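Side-chain contacts in major capsid protein (Paramecium bursaria Chlorella virus 1, PDB 5TIP), which self-assembles as glycosylated trimers into the icosahedral capsid shell of this large DNA virus: residues Y126-M131 / Y147-F152; F176-Q181 / A197-S202; L252-N255 / Y260-W263; Y339-G344 / V350-F355; A376-T381 / L413-K418. All coordinates share one frame; numbering follows the deposited sequence.

Interaction 1 (Y126-M131 / Y147-F152); sequences YNYRRM and YVPLIF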
# COMPACT_ATOMS: atom_id res chain seq x y z
N TYR A 126 4.30 8.91 -4.08
CA TYR A 126 5.18 9.98 -3.59
C TYR A 126 6.58 9.85 -4.16
O TYR A 126 7.22 10.87 -4.47
CB TYR A 126 5.23 9.97 -2.06
CG TYR A 126 6.18 11.00 -1.48
CD1 TYR A 126 5.95 12.35 -1.66
CD2 TYR A 126 7.29 10.63 -0.74
CE1 TYR A 126 6.81 13.30 -1.15
CE2 TYR A 126 8.15 11.58 -0.21
CZ TYR A 126 7.90 12.91 -0.42
OH TYR A 126 8.75 13.87 0.10
N ASN A 127 7.08 8.62 -4.30
CA ASN A 127 8.38 8.43 -4.95
C ASN A 127 8.36 8.91 -6.40
O ASN A 127 9.37 9.42 -6.90
CB ASN A 127 8.79 6.96 -4.90
CG ASN A 127 10.23 6.73 -5.34
OD1 ASN A 127 11.11 7.54 -5.05
ND2 ASN A 127 10.47 5.63 -6.06
N TYR A 128 7.22 8.76 -7.08
CA TYR A 128 7.10 9.26 -8.44
C TYR A 128 7.18 10.78 -8.48
O TYR A 128 7.73 11.33 -9.44
CB TYR A 128 5.79 8.77 -9.07
CG TYR A 128 5.52 9.34 -10.45
CD1 TYR A 128 6.12 8.80 -11.57
CD2 TYR A 128 4.65 10.41 -10.62
CE1 TYR A 128 5.87 9.32 -12.83
CE2 TYR A 128 4.39 10.93 -11.88
CZ TYR A 128 5.01 10.38 -12.98
OH TYR A 128 4.76 10.89 -14.23
N ARG A 129 6.67 11.47 -7.46
CA ARG A 129 6.79 12.92 -7.44
C ARG A 129 8.21 13.36 -7.09
O ARG A 129 8.66 14.42 -7.55
CB ARG A 129 5.79 13.55 -6.48
CG ARG A 129 5.74 15.06 -6.61
CD ARG A 129 4.58 15.71 -5.88
NE ARG A 129 4.56 17.14 -6.16
CZ ARG A 129 3.67 17.99 -5.66
NH1 ARG A 129 2.72 17.56 -4.85
NH2 ARG A 129 3.73 19.28 -5.98
N ARG A 130 8.92 12.58 -6.27
CA ARG A 130 10.34 12.84 -6.07
C ARG A 130 11.09 12.77 -7.39
O ARG A 130 12.04 13.53 -7.62
CB ARG A 130 10.94 11.84 -5.08
CG ARG A 130 10.42 11.93 -3.66
CD ARG A 130 11.06 10.84 -2.82
NE ARG A 130 12.49 11.04 -2.67
CZ ARG A 130 13.36 10.06 -2.43
NH1 ARG A 130 12.94 8.81 -2.33
NH2 ARG A 130 14.66 10.33 -2.31
N MET A 131 10.69 11.86 -8.27
CA MET A 131 11.38 11.66 -9.54
C MET A 131 11.02 12.71 -10.58
O MET A 131 11.73 12.83 -11.59
CB MET A 131 11.07 10.27 -10.10
CG MET A 131 11.58 9.12 -9.24
SD MET A 131 10.82 7.55 -9.69
CE MET A 131 11.29 7.43 -11.41
N TYR A 147 13.66 11.76 -13.30
CA TYR A 147 13.54 10.47 -13.96
C TYR A 147 12.07 10.24 -14.30
O TYR A 147 11.25 10.05 -13.40
CB TYR A 147 14.06 9.34 -13.08
CG TYR A 147 15.47 9.53 -12.57
CD1 TYR A 147 15.71 10.21 -11.38
CD2 TYR A 147 16.55 9.00 -13.25
CE1 TYR A 147 17.00 10.38 -10.90
CE2 TYR A 147 17.84 9.16 -12.78
CZ TYR A 147 18.06 9.85 -11.61
OH TYR A 147 19.34 10.01 -11.14
N VAL A 148 11.75 10.27 -15.59
CA VAL A 148 10.38 10.06 -16.06
C VAL A 148 10.29 8.64 -16.61
O VAL A 148 10.85 8.36 -17.68
CB VAL A 148 9.98 11.09 -17.11
CG1 VAL A 148 8.51 10.93 -17.48
CG2 VAL A 148 10.24 12.50 -16.61
N PRO A 149 9.61 7.71 -15.92
CA PRO A 149 9.50 6.34 -16.44
C PRO A 149 8.35 6.23 -17.44
O PRO A 149 7.24 6.72 -17.19
CB PRO A 149 9.22 5.52 -15.18
CG PRO A 149 8.49 6.47 -14.28
CD PRO A 149 9.03 7.85 -14.57
N LEU A 150 8.62 5.58 -18.56
CA LEU A 150 7.59 5.36 -19.56
C LEU A 150 6.70 4.20 -19.13
O LEU A 150 7.12 3.30 -18.39
CB LEU A 150 8.20 5.07 -20.93
CG LEU A 150 9.06 6.17 -21.54
CD1 LEU A 150 9.46 5.83 -22.97
CD2 LEU A 150 8.35 7.52 -21.49
N ILE A 151 5.45 4.22 -19.59
CA ILE A 151 4.46 3.25 -19.14
C ILE A 151 3.80 2.57 -20.33
O ILE A 151 2.58 2.36 -20.34
CB ILE A 151 3.41 3.90 -18.22
CG1 ILE A 151 2.88 5.19 -18.84
CG2 ILE A 151 4.01 4.17 -16.85
CD1 ILE A 151 1.92 5.96 -17.95
N PHE A 152 4.59 2.21 -21.34
CA PHE A 152 4.08 1.41 -22.44
C PHE A 152 3.92 -0.04 -21.98
O PHE A 152 4.23 -0.39 -20.83
CB PHE A 152 5.00 1.53 -23.65
CG PHE A 152 5.00 2.90 -24.27
CD1 PHE A 152 3.85 3.43 -24.84
CD2 PHE A 152 6.16 3.67 -24.28
CE1 PHE A 152 3.86 4.69 -25.41
CE2 PHE A 152 6.17 4.93 -24.85
CZ PHE A 152 5.02 5.44 -25.41
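The backbone N of Y147 bonds the carbonyl O of M131 at 2.8 Å, with an N-H...O angle of 159°. The pairing ties the late part of helix 122-132 to strand 143-149, whose V148 pairs with V71 on strand 65-76. The two axes run steeply against each other, 127° apart in direction, with a closest approach of 8.1 Å.

Next to this bond M131 folds its side chain over the strand. CG stands anti to the carbonyl carbon (chi1 -64°), and a bend at chi3 curls the methyl back, so that CE sits 3.3 Å from Y147 O and also reaches Y147 CB. The same methyl lies 3.9 Å from P149 CD. That proline carbon is shared: Y128 approaches it from the helix side with the edge of its ring, CE1 being 3.9 Å from P149 CD, which lies near the ring plane. P149 CD thus meets the methyl and the aromatic edge from two directions roughly a right angle apart.

The polar ends of both tyrosines are tied down beyond the contact. Y128 OH bonds E89, and its ring makes a cation-pi contact with R120. Y147 OH bonds S331 of the second subunit, whose Y339 also packs on P149.

One backbone bond and a small apolar cluster thus dock a connecting helix onto a strand of the N-terminal jelly roll. Because the hydroxyl of Y147 and the ring of P149 both go on to meet the second subunit, the contact lies directly behind part of the trimer interface.

Interaction 2 (F176-Q181 / A197-S202); sequences FTLASQ and AQPTMS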
# COMPACT_ATOMS: atom_id res chain seq x y z
N PHE A 176 9.99 11.82 -29.04
CA PHE A 176 9.67 12.70 -27.93
C PHE A 176 9.34 14.10 -28.43
O PHE A 176 9.89 14.58 -29.42
CB PHE A 176 10.82 12.77 -26.93
CG PHE A 176 11.21 11.43 -26.36
CD1 PHE A 176 10.58 10.94 -25.23
CD2 PHE A 176 12.20 10.67 -26.95
CE1 PHE A 176 10.93 9.71 -24.70
CE2 PHE A 176 12.56 9.45 -26.43
CZ PHE A 176 11.92 8.97 -25.30
N THR A 177 8.42 14.76 -27.72
CA THR A 177 8.10 16.16 -27.95
C THR A 177 8.19 16.88 -26.61
O THR A 177 7.49 16.50 -25.67
CB THR A 177 6.71 16.33 -28.56
OG1 THR A 177 6.65 15.67 -29.83
CG2 THR A 177 6.38 17.81 -28.75
N LEU A 178 9.04 17.89 -26.53
CA LEU A 178 9.25 18.61 -25.28
C LEU A 178 8.29 19.79 -25.19
O LEU A 178 8.02 20.47 -26.19
CB LEU A 178 10.69 19.10 -25.16
CG LEU A 178 11.77 18.03 -25.13
CD1 LEU A 178 13.09 18.66 -24.74
CD2 LEU A 178 11.39 16.91 -24.18
N ALA A 179 7.79 20.03 -23.98
CA ALA A 179 6.89 21.16 -23.77
C ALA A 179 7.63 22.47 -23.99
O ALA A 179 8.85 22.56 -23.83
CB ALA A 179 6.32 21.12 -22.35
N SER A 180 6.88 23.50 -24.38
CA SER A 180 7.48 24.80 -24.64
C SER A 180 7.64 25.60 -23.36
O SER A 180 8.71 26.16 -23.10
CB SER A 180 6.63 25.57 -25.66
OG SER A 180 6.50 24.84 -26.86
N GLN A 181 6.60 25.66 -22.54
CA GLN A 181 6.59 26.47 -21.33
C GLN A 181 6.26 25.58 -20.14
O GLN A 181 5.23 24.90 -20.14
CB GLN A 181 5.57 27.61 -21.45
CG GLN A 181 5.69 28.40 -22.74
CD GLN A 181 4.74 29.57 -22.81
OE1 GLN A 181 3.88 29.73 -21.94
NE2 GLN A 181 4.89 30.41 -23.83
N ALA A 197 17.65 28.14 -18.21
CA ALA A 197 18.53 27.22 -18.92
C ALA A 197 17.73 26.15 -19.64
O ALA A 197 16.68 25.70 -19.16
CB ALA A 197 19.52 26.57 -17.95
N GLN A 198 18.23 25.74 -20.80
CA GLN A 198 17.60 24.67 -21.54
C GLN A 198 17.82 23.33 -20.83
O GLN A 198 18.86 23.12 -20.20
CB GLN A 198 18.16 24.61 -22.96
CG GLN A 198 17.76 25.79 -23.83
CD GLN A 198 16.28 25.81 -24.15
OE1 GLN A 198 15.63 24.77 -24.18
NE2 GLN A 198 15.74 27.00 -24.39
N PRO A 199 16.86 22.42 -20.93
CA PRO A 199 17.00 21.13 -20.25
C PRO A 199 18.02 20.23 -20.94
O PRO A 199 18.26 20.33 -22.15
CB PRO A 199 15.60 20.53 -20.33
CG PRO A 199 15.02 21.13 -21.57
CD PRO A 199 15.58 22.52 -21.65
N THR A 200 18.61 19.34 -20.15
CA THR A 200 19.46 18.28 -20.66
C THR A 200 18.73 16.95 -20.52
O THR A 200 18.07 16.70 -19.50
CB THR A 200 20.79 18.22 -19.90
OG1 THR A 200 20.68 18.96 -18.68
CG2 THR A 200 21.91 18.82 -20.74
N MET A 201 18.83 16.11 -21.54
CA MET A 201 18.03 14.90 -21.62
C MET A 201 18.91 13.70 -21.93
O MET A 201 19.92 13.81 -22.64
CB MET A 201 16.93 15.01 -22.69
CG MET A 201 15.99 13.81 -22.72
SD MET A 201 14.90 13.80 -24.15
CE MET A 201 14.70 15.55 -24.43
N SER A 202 18.53 12.55 -21.38
CA SER A 202 19.14 11.28 -21.72
C SER A 202 18.09 10.19 -21.60
O SER A 202 17.20 10.26 -20.75
CB SER A 202 20.35 10.97 -20.82
OG SER A 202 19.97 10.91 -19.46
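Apolar contact between L178 and M201 makes up most of this meeting. The two side chains reach for each other tip to tip, and the methyl of M201 seats itself at the fork of the leucine: CE is 3.5 Å from L178 CD1 and 3.6 Å from L178 CD2, and CG of the same leucine lies just behind. M201 gets there by standing its CG anti to the backbone N (chi1 -175°), running out extended, then turning at the sulfur. P199 adds a looser touch, its CG 4.5 Å from L178 CD1.

The second kind of interaction is Met-aromatic. The sulfur of M201 lies above the face of the F176 ring, SD standing 5.2 Å from the ring centroid and 21° off the ring normal. It is a distant example, but it means that one methionine serves two residues of the facing strand, the sulfur facing F176 and the methyl L178.

Polar bonding plays no part between the two segments. V49 and V55 help close the surroundings, V49 touching both L178 and M201, while F73 also packs on M201.

L178 and F176 belong to strand 172-178 of one sheet and M201 to strand 200-210 of another, with side chains pointing inward from both. Such apolar meshing between two facing antiparallel sheets is the core of a beta sandwich, here the N-terminal jelly roll of the double jelly-roll capsid protein.

Interaction 3 (L252-N255 / Y260-W263); sequences LNFN and YLAW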
# COMPACT_ATOMS: atom_id res chain seq x y z
N LEU A 252 -18.20 9.57 -28.44
CA LEU A 252 -16.92 8.92 -28.25
C LEU A 252 -16.48 8.25 -29.54
O LEU A 252 -17.30 7.72 -30.30
CB LEU A 252 -17.00 7.88 -27.12
CG LEU A 252 -17.42 8.38 -25.74
CD1 LEU A 252 -17.45 7.24 -24.73
CD2 LEU A 252 -16.50 9.49 -25.25
N ASN A 253 -15.19 8.25 -29.73
CA ASN A 253 -14.64 7.68 -30.88
C ASN A 253 -13.49 6.75 -30.51
O ASN A 253 -12.36 7.02 -30.74
CB ASN A 253 -14.28 8.80 -31.87
CG ASN A 253 -13.52 8.32 -33.04
OD1 ASN A 253 -13.65 7.24 -33.47
ND2 ASN A 253 -12.72 9.16 -33.56
N PHE A 254 -13.84 5.64 -29.91
CA PHE A 254 -12.91 4.61 -29.48
C PHE A 254 -13.18 3.32 -30.24
O PHE A 254 -14.22 3.15 -30.87
CB PHE A 254 -13.03 4.38 -27.97
CG PHE A 254 -12.75 5.61 -27.15
CD1 PHE A 254 -11.67 6.43 -27.45
CD2 PHE A 254 -13.57 5.95 -26.09
CE1 PHE A 254 -11.42 7.56 -26.70
CE2 PHE A 254 -13.32 7.08 -25.34
CZ PHE A 254 -12.25 7.89 -25.64
N ASN A 255 -12.22 2.40 -30.17
CA ASN A 255 -12.33 1.10 -30.81
C ASN A 255 -11.70 0.05 -29.91
O ASN A 255 -11.15 0.37 -28.84
CB ASN A 255 -11.68 1.09 -32.20
CG ASN A 255 -12.36 2.03 -33.17
OD1 ASN A 255 -11.81 3.06 -33.56
ND2 ASN A 255 -13.57 1.67 -33.59
N TYR A 260 -11.28 0.40 -19.64
CA TYR A 260 -11.90 1.46 -18.85
C TYR A 260 -11.86 2.77 -19.62
O TYR A 260 -11.13 2.91 -20.60
CB TYR A 260 -11.20 1.61 -17.49
CG TYR A 260 -9.71 1.91 -17.59
CD1 TYR A 260 -9.25 3.21 -17.72
CD2 TYR A 260 -8.78 0.89 -17.54
CE1 TYR A 260 -7.90 3.49 -17.81
CE2 TYR A 260 -7.42 1.15 -17.63
CZ TYR A 260 -6.99 2.45 -17.76
OH TYR A 260 -5.64 2.73 -17.85
N LEU A 261 -12.68 3.71 -19.17
CA LEU A 261 -12.64 5.09 -19.63
C LEU A 261 -12.23 5.99 -18.48
O LEU A 261 -12.70 5.83 -17.35
CB LEU A 261 -14.00 5.54 -20.18
CG LEU A 261 -14.59 4.76 -21.35
CD1 LEU A 261 -15.90 5.39 -21.79
CD2 LEU A 261 -13.61 4.71 -22.51
N ALA A 262 -11.33 6.93 -18.76
CA ALA A 262 -10.89 7.91 -17.78
C ALA A 262 -10.93 9.30 -18.41
O ALA A 262 -10.50 9.48 -19.55
CB ALA A 262 -9.47 7.61 -17.28
N TRP A 263 -11.46 10.27 -17.67
CA TRP A 263 -11.58 11.61 -18.21
C TRP A 263 -11.41 12.65 -17.11
O TRP A 263 -11.49 12.34 -15.92
CB TRP A 263 -12.92 11.80 -18.95
CG TRP A 263 -14.15 11.78 -18.08
CD1 TRP A 263 -14.82 12.86 -17.59
CD2 TRP A 263 -14.85 10.63 -17.60
NE1 TRP A 263 -15.90 12.46 -16.84
CE2 TRP A 263 -15.94 11.09 -16.83
CE3 TRP A 263 -14.67 9.25 -17.75
CZ2 TRP A 263 -16.84 10.22 -16.22
CZ3 TRP A 263 -15.56 8.39 -17.14
CH2 TRP A 263 -16.63 8.88 -16.38
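L261 presents its two methyls to two different partners, so that its fork divides between L252 and F254. Toward L252 the approach is tip to tip, CD1 of one leucine 3.8 Å from CD1 of the other. Toward F254 the side chains meet at a slant: L261 CD2 lies 3.7 Å from CE2 of the phenylalanine and nearly as close to its CD2, placed obliquely to the ring. In L261 the CG sits anti to the carbonyl carbon (chi1 -59°), and chi2 carries CD1 out toward L252 while CD2 branches off toward F254. The CA atoms of F254 and L261 are 9.9 Å apart.

The contact lies in the interior of the C-terminal jelly roll. L252 pairs through its backbone with A376 in one sheet, whereas L261 pairs with Y353 in the opposing one, so residues 252-255 are where the chain crosses between them. F254 extends the apolar layer over I415 and A417 of strand 412-426, and A417 also touches L261. F355 packs on L261 too. A bound mercury ion lies about 7 Å from the leucine's side chain.

Interaction 4 (Y339-G344 / V350-F355); sequences YQSIGG and VYLYSF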
# COMPACT_ATOMS: atom_id res chain seq x y z
N TYR A 339 -12.69 3.04 -5.83
CA TYR A 339 -12.72 2.19 -4.64
C TYR A 339 -13.01 0.74 -5.00
O TYR A 339 -12.40 -0.18 -4.44
CB TYR A 339 -13.77 2.70 -3.65
CG TYR A 339 -13.96 1.81 -2.43
CD1 TYR A 339 -13.16 1.95 -1.31
CD2 TYR A 339 -14.93 0.82 -2.42
CE1 TYR A 339 -13.33 1.13 -0.20
CE2 TYR A 339 -15.11 -0.00 -1.32
CZ TYR A 339 -14.30 0.16 -0.21
OH TYR A 339 -14.47 -0.66 0.88
N GLN A 340 -13.92 0.51 -5.95
CA GLN A 340 -14.35 -0.84 -6.27
C GLN A 340 -13.36 -1.59 -7.16
O GLN A 340 -13.38 -2.83 -7.18
CB GLN A 340 -15.72 -0.81 -6.95
CG GLN A 340 -16.86 -0.42 -6.03
CD GLN A 340 -18.19 -0.37 -6.74
OE1 GLN A 340 -18.26 -0.26 -7.96
NE2 GLN A 340 -19.27 -0.47 -5.97
N SER A 341 -12.50 -0.89 -7.90
CA SER A 341 -11.68 -1.54 -8.91
C SER A 341 -10.19 -1.24 -8.81
O SER A 341 -9.40 -1.95 -9.46
CB SER A 341 -12.16 -1.15 -10.31
OG SER A 341 -12.04 0.25 -10.53
N ILE A 342 -9.76 -0.25 -8.03
CA ILE A 342 -8.36 0.13 -7.92
C ILE A 342 -7.84 -0.04 -6.50
O ILE A 342 -6.84 -0.73 -6.26
CB ILE A 342 -8.13 1.58 -8.41
CG1 ILE A 342 -8.49 1.70 -9.89
CG2 ILE A 342 -6.68 1.99 -8.19
CD1 ILE A 342 -8.33 3.10 -10.45
N GLY A 343 -8.51 0.59 -5.53
CA GLY A 343 -8.09 0.48 -4.15
C GLY A 343 -7.10 1.53 -3.69
O GLY A 343 -6.29 1.26 -2.80
N GLY A 344 -7.13 2.72 -4.29
CA GLY A 344 -6.29 3.82 -3.85
C GLY A 344 -7.12 5.02 -3.48
O GLY A 344 -8.18 4.89 -2.86
N VAL A 350 -10.84 13.92 -11.53
CA VAL A 350 -10.46 12.78 -12.36
C VAL A 350 -11.51 11.70 -12.17
O VAL A 350 -11.85 11.34 -11.04
CB VAL A 350 -9.06 12.26 -11.99
CG1 VAL A 350 -8.67 11.11 -12.91
CG2 VAL A 350 -8.04 13.38 -12.07
N TYR A 351 -12.03 11.18 -13.28
CA TYR A 351 -13.16 10.27 -13.25
C TYR A 351 -12.82 8.99 -14.00
O TYR A 351 -11.99 8.98 -14.92
CB TYR A 351 -14.41 10.91 -13.85
CG TYR A 351 -14.72 12.27 -13.25
CD1 TYR A 351 -15.50 12.38 -12.11
CD2 TYR A 351 -14.24 13.43 -13.83
CE1 TYR A 351 -15.78 13.62 -11.56
CE2 TYR A 351 -14.52 14.67 -13.29
CZ TYR A 351 -15.29 14.76 -12.15
OH TYR A 351 -15.57 15.99 -11.61
N LEU A 352 -13.48 7.90 -13.61
CA LEU A 352 -13.21 6.58 -14.15
C LEU A 352 -14.51 5.80 -14.28
O LEU A 352 -15.38 5.88 -13.41
CB LEU A 352 -12.24 5.80 -13.25
CG LEU A 352 -12.04 4.31 -13.52
CD1 LEU A 352 -11.12 4.09 -14.71
CD2 LEU A 352 -11.51 3.60 -12.28
N TYR A 353 -14.64 5.06 -15.38
CA TYR A 353 -15.63 4.00 -15.49
C TYR A 353 -14.93 2.77 -16.05
O TYR A 353 -14.40 2.80 -17.16
CB TYR A 353 -16.80 4.39 -16.39
CG TYR A 353 -17.88 3.33 -16.40
CD1 TYR A 353 -18.75 3.18 -15.33
CD2 TYR A 353 -18.00 2.45 -17.47
CE1 TYR A 353 -19.72 2.20 -15.33
CE2 TYR A 353 -18.98 1.47 -17.49
CZ TYR A 353 -19.83 1.35 -16.41
OH TYR A 353 -20.80 0.38 -16.41
N SER A 354 -14.94 1.69 -15.27
CA SER A 354 -14.21 0.48 -15.61
C SER A 354 -15.16 -0.57 -16.17
O SER A 354 -16.21 -0.85 -15.58
CB SER A 354 -13.48 -0.07 -14.39
OG SER A 354 -12.80 -1.28 -14.70
N PHE A 355 -14.79 -1.15 -17.31
CA PHE A 355 -15.45 -2.34 -17.81
C PHE A 355 -14.80 -3.61 -17.29
O PHE A 355 -15.31 -4.71 -17.54
CB PHE A 355 -15.43 -2.37 -19.34
CG PHE A 355 -15.95 -1.11 -19.98
CD1 PHE A 355 -17.31 -0.84 -20.02
CD2 PHE A 355 -15.07 -0.19 -20.53
CE1 PHE A 355 -17.77 0.32 -20.60
CE2 PHE A 355 -15.53 0.96 -21.12
CZ PHE A 355 -16.88 1.22 -21.15
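S341, at the end of helix 330-341, comes to 7.4 Å from S354 between CA atoms, and two residues later G343 turns the chain out of the helix with a positive phi of 90°. L352 receives both S341 and I342, the two residues just before the turn. Its CG is anti to the backbone N (chi1 169°), which swings CD2 out to meet I342 CD1 at 3.7 Å, the two aliphatic chains lying at a slant. The same methyl lies 3.8 Å from S341 OG.

Here the C-terminal end of a helix, with the residue after it, packs on a strand of the C-terminal jelly roll: strand 350-354 is paired antiparallel with strand 257-266, and L352 also bonds through its backbone to F333, earlier in the helix.

The serines touch without bonding each other, S341 OG standing 4.1 Å from S354 CB. With chi1 at 62°, S341 OG folds back over its own backbone and bonds the carbonyl O of Q337, one turn earlier in the helix. S354 OG goes instead to A356 O. Q337 serves the strand as well, its OE1 accepting from S354 N. On the apolar side F119 packs on I342 and L118 on L352, while Y339 OH bonds R120 of the third subunit.

Interaction 5 (A376-T381 / L413-K418); sequences ATLSLT and LNIYAK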
# COMPACT_ATOMS: atom_id res chain seq x y z
N ALA A 376 -21.49 5.48 -29.25
CA ALA A 376 -21.20 5.53 -27.82
C ALA A 376 -21.07 6.99 -27.42
O ALA A 376 -20.29 7.73 -28.02
CB ALA A 376 -19.93 4.76 -27.48
N THR A 377 -21.83 7.40 -26.41
CA THR A 377 -21.92 8.80 -26.04
C THR A 377 -21.78 8.96 -24.54
O THR A 377 -22.35 8.18 -23.77
CB THR A 377 -23.26 9.40 -26.51
OG1 THR A 377 -23.38 9.25 -27.93
CG2 THR A 377 -23.34 10.87 -26.15
N LEU A 378 -21.02 9.96 -24.13
CA LEU A 378 -20.88 10.33 -22.73
C LEU A 378 -21.77 11.54 -22.46
O LEU A 378 -21.46 12.65 -22.89
CB LEU A 378 -19.42 10.64 -22.39
CG LEU A 378 -19.14 11.09 -20.95
CD1 LEU A 378 -19.47 9.99 -19.96
CD2 LEU A 378 -17.70 11.55 -20.80
N SER A 379 -22.87 11.32 -21.75
CA SER A 379 -23.81 12.38 -21.43
C SER A 379 -23.39 13.03 -20.12
O SER A 379 -23.32 12.36 -19.08
CB SER A 379 -25.24 11.84 -21.34
OG SER A 379 -26.17 12.88 -21.09
N LEU A 380 -23.12 14.33 -20.15
CA LEU A 380 -22.59 15.06 -19.01
C LEU A 380 -23.59 16.12 -18.55
O LEU A 380 -24.37 16.64 -19.34
CB LEU A 380 -21.26 15.73 -19.35
CG LEU A 380 -20.11 14.82 -19.78
CD1 LEU A 380 -18.90 15.66 -20.17
CD2 LEU A 380 -19.75 13.86 -18.66
N THR A 381 -23.54 16.41 -17.25
CA THR A 381 -24.30 17.51 -16.67
C THR A 381 -23.41 18.19 -15.64
O THR A 381 -22.88 17.53 -14.74
CB THR A 381 -25.60 17.03 -16.01
OG1 THR A 381 -26.45 16.44 -17.00
CG2 THR A 381 -26.32 18.19 -15.35
N LEU A 413 -11.88 19.04 -22.06
CA LEU A 413 -12.32 17.72 -21.63
C LEU A 413 -11.46 16.68 -22.33
O LEU A 413 -11.54 16.51 -23.55
CB LEU A 413 -13.80 17.52 -21.95
CG LEU A 413 -14.35 16.09 -21.83
CD1 LEU A 413 -14.17 15.57 -20.41
CD2 LEU A 413 -15.81 16.02 -22.24
N ASN A 414 -10.64 15.98 -21.56
CA ASN A 414 -9.77 14.93 -22.07
C ASN A 414 -10.35 13.58 -21.70
O ASN A 414 -10.50 13.27 -20.51
CB ASN A 414 -8.35 15.07 -21.51
CG ASN A 414 -7.75 16.43 -21.77
OD1 ASN A 414 -7.29 16.72 -22.88
ND2 ASN A 414 -7.73 17.28 -20.75
N ILE A 415 -10.69 12.77 -22.70
CA ILE A 415 -11.26 11.45 -22.49
C ILE A 415 -10.26 10.41 -22.98
O ILE A 415 -9.82 10.46 -24.14
CB ILE A 415 -12.61 11.30 -23.21
CG1 ILE A 415 -13.56 12.43 -22.81
CG2 ILE A 415 -13.24 9.95 -22.89
CD1 ILE A 415 -14.87 12.42 -23.55
N TYR A 416 -9.90 9.48 -22.11
CA TYR A 416 -8.93 8.44 -22.42
C TYR A 416 -9.60 7.07 -22.39
O TYR A 416 -10.56 6.84 -21.65
CB TYR A 416 -7.76 8.46 -21.43
CG TYR A 416 -7.00 9.77 -21.43
CD1 TYR A 416 -6.03 10.03 -22.38
CD2 TYR A 416 -7.27 10.74 -20.47
CE1 TYR A 416 -5.34 11.22 -22.38
CE2 TYR A 416 -6.58 11.94 -20.47
CZ TYR A 416 -5.62 12.17 -21.43
OH TYR A 416 -4.93 13.36 -21.43
N ALA A 417 -9.08 6.17 -23.22
CA ALA A 417 -9.54 4.79 -23.26
C ALA A 417 -8.33 3.87 -23.34
O ALA A 417 -7.43 4.11 -24.15
CB ALA A 417 -10.48 4.55 -24.45
N LYS A 418 -8.33 2.83 -22.53
CA LYS A 418 -7.27 1.83 -22.52
C LYS A 418 -7.85 0.56 -23.13
O LYS A 418 -8.80 -0.01 -22.60
CB LYS A 418 -6.75 1.57 -21.11
CG LYS A 418 -5.31 1.10 -21.06
CD LYS A 418 -4.37 2.14 -21.64
CE LYS A 418 -3.01 2.13 -20.96
NZ LYS A 418 -2.44 0.76 -20.86
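L378, L380, L413 and I415 meet as purely aliphatic groups; the flat groups of these strands lie away from them. The Y416 ring is on the reverse side of strand 412-426, where it stacks with F232 and meets W111 at about 50° between planes. The amide of N414 faces the same way and is bonded at both ends, OD1 to S235 and ND2 to N264.

On the inner side the residues pair off one to one. L380 and L413 extend toward each other end on, with L380 CD1 at 3.7 Å from L413 CD2. One step along, L378 and I415 pass at a slant and touch more lightly, L378 CD2 being 4.0 Å from I415 CD1. The torsions differ across each pair: L413 has CG anti to its backbone N (chi1 168°), whereas L380 has CG anti to its carbonyl carbon (chi1 -60°), and only the outermost methyls bridge the distance. The CA atoms remain 9.7 Å apart at L378 and I415.

F265 fits beside the first pair, touching both L380 and L413. Strand 376-387 pairs with 247-251 and 312-319 in its own sheet, and strand 412-426 with 223-237 and 257-266 in the other. Two sheets packed face to face through an apolar interior form a beta sandwich, here the second jelly roll of the capsid protein.

In the fold
Interactions 1 and 2 lie in the first jelly roll, their centres 16 Å apart; interactions 3, 4 and 5 belong to the second. Interactions 3 and 5 are effectively one core, centres 6 Å apart, with a probable hydrogen bond from L252 N to A376 O (2.8 Å). Interaction 4 adjoins interaction 3 through strands 350-354 and 257-266, where L261 N lies 2.8 Å from Y353 O, and stays about 7 Å from interaction 5 at the nearest atoms. Across the trimer the second jelly roll of one subunit meets the first of its neighbour: G344 and Y339 of a neighbouring subunit pack on N127 and P149 of interaction 1. The glycosylated N398 and N405 fall in the chain between the segments of interaction 5, and R129 bonds G300, beside glycosylated N301.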